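PDB 4TN0: UPF0141 protein yjdB from Campylobacter jejuni subsp. jejuni HB93-13, which probably transfers phosphoethanolamine to cell-envelope acceptors through a zinc-binding, alkaline phosphatase-like periplasmic domain, and is required for polymyxin resistance and motility. Local coordinates for residues A[75-80]-A[295-300]. Residues are numbered along the deposited sequence; the frame is centred on the assembly and turned at random.
Sequences ISKREN and VYEPEY
Lys77 runs past Tyr300 to Glu297, its methylenes meeting the ring and its tip the carboxylate. From CB the chain leaves with CG beside the backbone N (chi1 -62°) and runs on extended. Lys77 CD passes the phenol end of Tyr300, 4.0 Å from OH of Tyr300. Lys77 CE lies obliquely against the ring, 3.4 Å from CE1 of Tyr300. There the chain bends (chi4 56°), and NZ turns to the carboxylate of Glu297, which comes from the opposite direction. NZ of Lys77 donates to OE1 of Glu297 at 2.8 Å in a salt bridge, on the syn side but 29° out of the carboxylate plane; OE2 of Glu297 is 3.8 Å from that NZ. The ammonium group thus grips chiefly one oxygen. Separately, CD1 of Ile75 meets CB of Val295 at 3.6 Å, the two side chains crossing at about a right angle; both also touch Phe282 of helix 281-288. Glu297 is tied to that helix as well, its backbone N hydrogen-bonded to OG of Ser283. The contact joins the loop following helix 68-73 to the C-terminal loop on the surface of the alkaline phosphatase-like fold, pairing an exterior salt bridge with a small apolar patch.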
ATOM      1  N   ILE A  75      14.653   1.133  -6.791  1.00 42.31           N
ATOM      2  CA  ILE A  75      14.716   1.560  -8.185  1.00 45.91           C
ATOM      3  C   ILE A  75      14.565   0.358  -9.122  1.00 43.93           C
ATOM      4  O   ILE A  75      14.083   0.499 -10.253  1.00 48.40           O
ATOM      5  CB  ILE A  75      16.049   2.314  -8.485  1.00 43.66           C
ATOM      6  CG1 ILE A  75      16.053   2.897  -9.896  1.00 47.54           C
ATOM      7  CG2 ILE A  75      17.266   1.416  -8.250  1.00 33.52           C
ATOM      8  CD1 ILE A  75      17.199   3.911 -10.126  1.00 43.87           C
ATOM      9  N   SER A  76      14.985  -0.821  -8.658  1.00 40.25           N
ATOM     10  CA  SER A  76      14.885  -2.030  -9.484  1.00 41.88           C
ATOM     11  C   SER A  76      13.437  -2.458  -9.670  1.00 46.81           C
ATOM     12  O   SER A  76      12.607  -2.344  -8.754  1.00 48.99           O
ATOM     13  CB  SER A  76      15.684  -3.180  -8.883  1.00 42.71           C
ATOM     14  OG  SER A  76      16.914  -2.726  -8.359  1.00 44.97           O
ATOM     15  N   LYS A  77      13.138  -2.976 -10.853  1.00 43.76           N
ATOM     16  CA  LYS A  77      11.814  -3.505 -11.120  1.00 46.96           C
ATOM     17  C   LYS A  77      11.838  -5.006 -10.824  1.00 46.65           C
ATOM     18  O   LYS A  77      12.892  -5.540 -10.464  1.00 41.82           O
ATOM     19  CB  LYS A  77      11.412  -3.188 -12.558  1.00 47.18           C
ATOM     20  CG  LYS A  77      11.329  -1.692 -12.790  1.00 45.30           C
ATOM     21  CD  LYS A  77      11.213  -1.330 -14.248  1.00 51.18           C
ATOM     22  CE  LYS A  77      11.307   0.174 -14.415  1.00 61.29           C
ATOM     23  NZ  LYS A  77      12.572   0.762 -13.834  1.00 53.36           N
ATOM     24  N   ARG A  78      10.696  -5.684 -10.942  1.00 47.88           N
ATOM     25  CA  ARG A  78      10.636  -7.082 -10.515  1.00 47.79           C
ATOM     26  C   ARG A  78      11.662  -7.956 -11.236  1.00 45.21           C
ATOM     27  O   ARG A  78      12.255  -8.852 -10.624  1.00 44.92           O
ATOM     28  CB  ARG A  78       9.238  -7.682 -10.705  1.00 41.65           C
ATOM     29  CG  ARG A  78       9.220  -9.170 -10.333  1.00 41.42           C
ATOM     30  CD  ARG A  78       7.831  -9.753 -10.218  1.00 39.62           C
ATOM     31  NE  ARG A  78       7.047  -9.647 -11.441  1.00 47.87           N
ATOM     32  CZ  ARG A  78       7.154 -10.486 -12.466  1.00 53.31           C
ATOM     33  NH1 ARG A  78       8.024 -11.498 -12.425  1.00 44.49           N
ATOM     34  NH2 ARG A  78       6.384 -10.315 -13.531  1.00 57.81           N
ATOM     35  N   GLU A  79      11.921  -7.665 -12.508  1.00 52.04           N
ATOM     36  CA  GLU A  79      12.761  -8.560 -13.306  1.00 47.52           C
ATOM     37  C   GLU A  79      14.236  -8.462 -12.964  1.00 45.09           C
ATOM     38  O   GLU A  79      14.972  -9.416 -13.186  1.00 48.95           O
ATOM     39  CB  GLU A  79      12.588  -8.283 -14.794  1.00 50.58           C
ATOM     40  CG  GLU A  79      11.212  -7.780 -15.183  1.00 68.26           C
ATOM     41  CD  GLU A  79      10.807  -8.245 -16.581  1.00 80.27           C
ATOM     42  OE1 GLU A  79      11.490  -7.864 -17.559  1.00 86.59           O
ATOM     43  OE2 GLU A  79       9.808  -8.993 -16.697  1.00 73.65           O
ATOM     44  N   ASN A  80      14.648  -7.363 -12.339  1.00 43.09           N
ATOM     45  CA  ASN A  80      16.048  -7.169 -11.988  1.00 46.36           C
ATOM     46  C   ASN A  80      16.306  -6.972 -10.503  1.00 51.93           C
ATOM     47  O   ASN A  80      17.451  -6.756 -10.086  1.00 48.97           O
ATOM     48  CB  ASN A  80      16.601  -5.939 -12.719  1.00 50.77           C
ATOM     49  CG  ASN A  80      16.674  -6.133 -14.218  1.00 55.71           C
ATOM     50  OD1 ASN A  80      17.501  -6.906 -14.710  1.00 65.51           O
ATOM     51  ND2 ASN A  80      15.818  -5.419 -14.960  1.00 52.19           N
ATOM     52  N   VAL A 295      16.832   9.023 -13.309  1.00 58.52           N
ATOM     53  CA  VAL A 295      16.292   7.700 -12.997  1.00 57.38           C
ATOM     54  C   VAL A 295      14.768   7.743 -12.946  1.00 57.58           C
ATOM     55  O   VAL A 295      14.109   6.692 -12.899  1.00 61.02           O
ATOM     56  CB  VAL A 295      16.828   7.146 -11.678  1.00 50.53           C
ATOM     57  CG1 VAL A 295      18.341   7.070 -11.710  1.00 47.10           C
ATOM     58  CG2 VAL A 295      16.331   7.974 -10.510  1.00 53.41           C
ATOM     59  N   TYR A 296      14.213   8.953 -12.961  1.00 50.38           N
ATOM     60  CA  TYR A 296      12.773   9.118 -13.055  1.00 51.56           C
ATOM     61  C   TYR A 296      12.273   8.697 -14.442  1.00 59.23           C
ATOM     62  O   TYR A 296      12.729   9.210 -15.472  1.00 64.30           O
ATOM     63  CB  TYR A 296      12.382  10.566 -12.752  1.00 55.60           C
ATOM     64  CG  TYR A 296      10.936  10.875 -13.060  1.00 62.54           C
ATOM     65  CD1 TYR A 296       9.916  10.434 -12.217  1.00 57.93           C
ATOM     66  CD2 TYR A 296      10.586  11.622 -14.179  1.00 61.65           C
ATOM     67  CE1 TYR A 296       8.592  10.712 -12.489  1.00 58.04           C
ATOM     68  CE2 TYR A 296       9.260  11.908 -14.461  1.00 63.16           C
ATOM     69  CZ  TYR A 296       8.268  11.448 -13.614  1.00 67.85           C
ATOM     70  OH  TYR A 296       6.950  11.731 -13.892  1.00 68.72           O
ATOM     71  N   GLU A 297      11.344   7.751 -14.478  1.00 54.68           N
ATOM     72  CA  GLU A 297      10.796   7.286 -15.746  1.00 55.13           C
ATOM     73  C   GLU A 297       9.346   7.696 -15.833  1.00 62.19           C
ATOM     74  O   GLU A 297       8.489   7.085 -15.211  1.00 69.64           O
ATOM     75  CB  GLU A 297      10.922   5.772 -15.890  1.00 59.22           C
ATOM     76  CG  GLU A 297      12.330   5.244 -15.991  1.00 53.55           C
ATOM     77  CD  GLU A 297      12.356   3.737 -15.942  1.00 61.02           C
ATOM     78  OE1 GLU A 297      11.709   3.176 -15.029  1.00 62.88           O
ATOM     79  OE2 GLU A 297      12.991   3.110 -16.818  1.00 64.19           O
ATOM     80  N   PRO A 298       9.058   8.711 -16.649  1.00 71.42           N
ATOM     81  CA  PRO A 298       7.719   9.309 -16.723  1.00 68.67           C
ATOM     82  C   PRO A 298       6.671   8.313 -17.185  1.00 64.04           C
ATOM     83  O   PRO A 298       5.479   8.507 -16.967  1.00 62.68           O
ATOM     84  CB  PRO A 298       7.887  10.427 -17.752  1.00 71.95           C
ATOM     85  CG  PRO A 298       9.095  10.028 -18.555  1.00 73.98           C
ATOM     86  CD  PRO A 298      10.000   9.321 -17.604  1.00 66.70           C
ATOM     87  N   GLU A 299       7.120   7.239 -17.815  1.00 66.59           N
ATOM     88  CA  GLU A 299       6.200   6.259 -18.357  1.00 66.90           C
ATOM     89  C   GLU A 299       5.911   5.167 -17.336  1.00 67.53           C
ATOM     90  O   GLU A 299       5.401   4.094 -17.679  1.00 63.22           O
ATOM     91  CB  GLU A 299       6.790   5.677 -19.626  1.00 65.31           C
ATOM     92  CG  GLU A 299       7.829   6.592 -20.212  1.00 70.55           C
ATOM     93  CD  GLU A 299       8.104   6.306 -21.669  1.00 79.13           C
ATOM     94  OE1 GLU A 299       7.885   5.147 -22.099  1.00 74.71           O
ATOM     95  OE2 GLU A 299       8.528   7.253 -22.379  1.00 79.72           O
ATOM     96  N   TYR A 300       6.240   5.471 -16.081  1.00 64.47           N
ATOM     97  CA  TYR A 300       5.958   4.604 -14.950  1.00 61.18           C
ATOM     98  C   TYR A 300       5.299   5.355 -13.781  1.00 65.83           C
ATOM     99  O   TYR A 300       4.967   4.747 -12.756  1.00 62.83           O
ATOM    100  CB  TYR A 300       7.247   3.929 -14.477  1.00 61.04           C
ATOM    101  CG  TYR A 300       7.517   2.601 -15.145  1.00 62.23           C
ATOM    102  CD1 TYR A 300       8.654   2.410 -15.922  1.00 60.62           C
ATOM    103  CD2 TYR A 300       6.628   1.536 -15.007  1.00 61.38           C
ATOM    104  CE1 TYR A 300       8.901   1.195 -16.531  1.00 59.03           C
ATOM    105  CE2 TYR A 300       6.866   0.322 -15.613  1.00 59.71           C
ATOM    106  CZ  TYR A 300       8.004   0.152 -16.369  1.00 60.61           C
ATOM    107  OH  TYR A 300       8.238  -1.059 -16.974  1.00 65.57           O
TER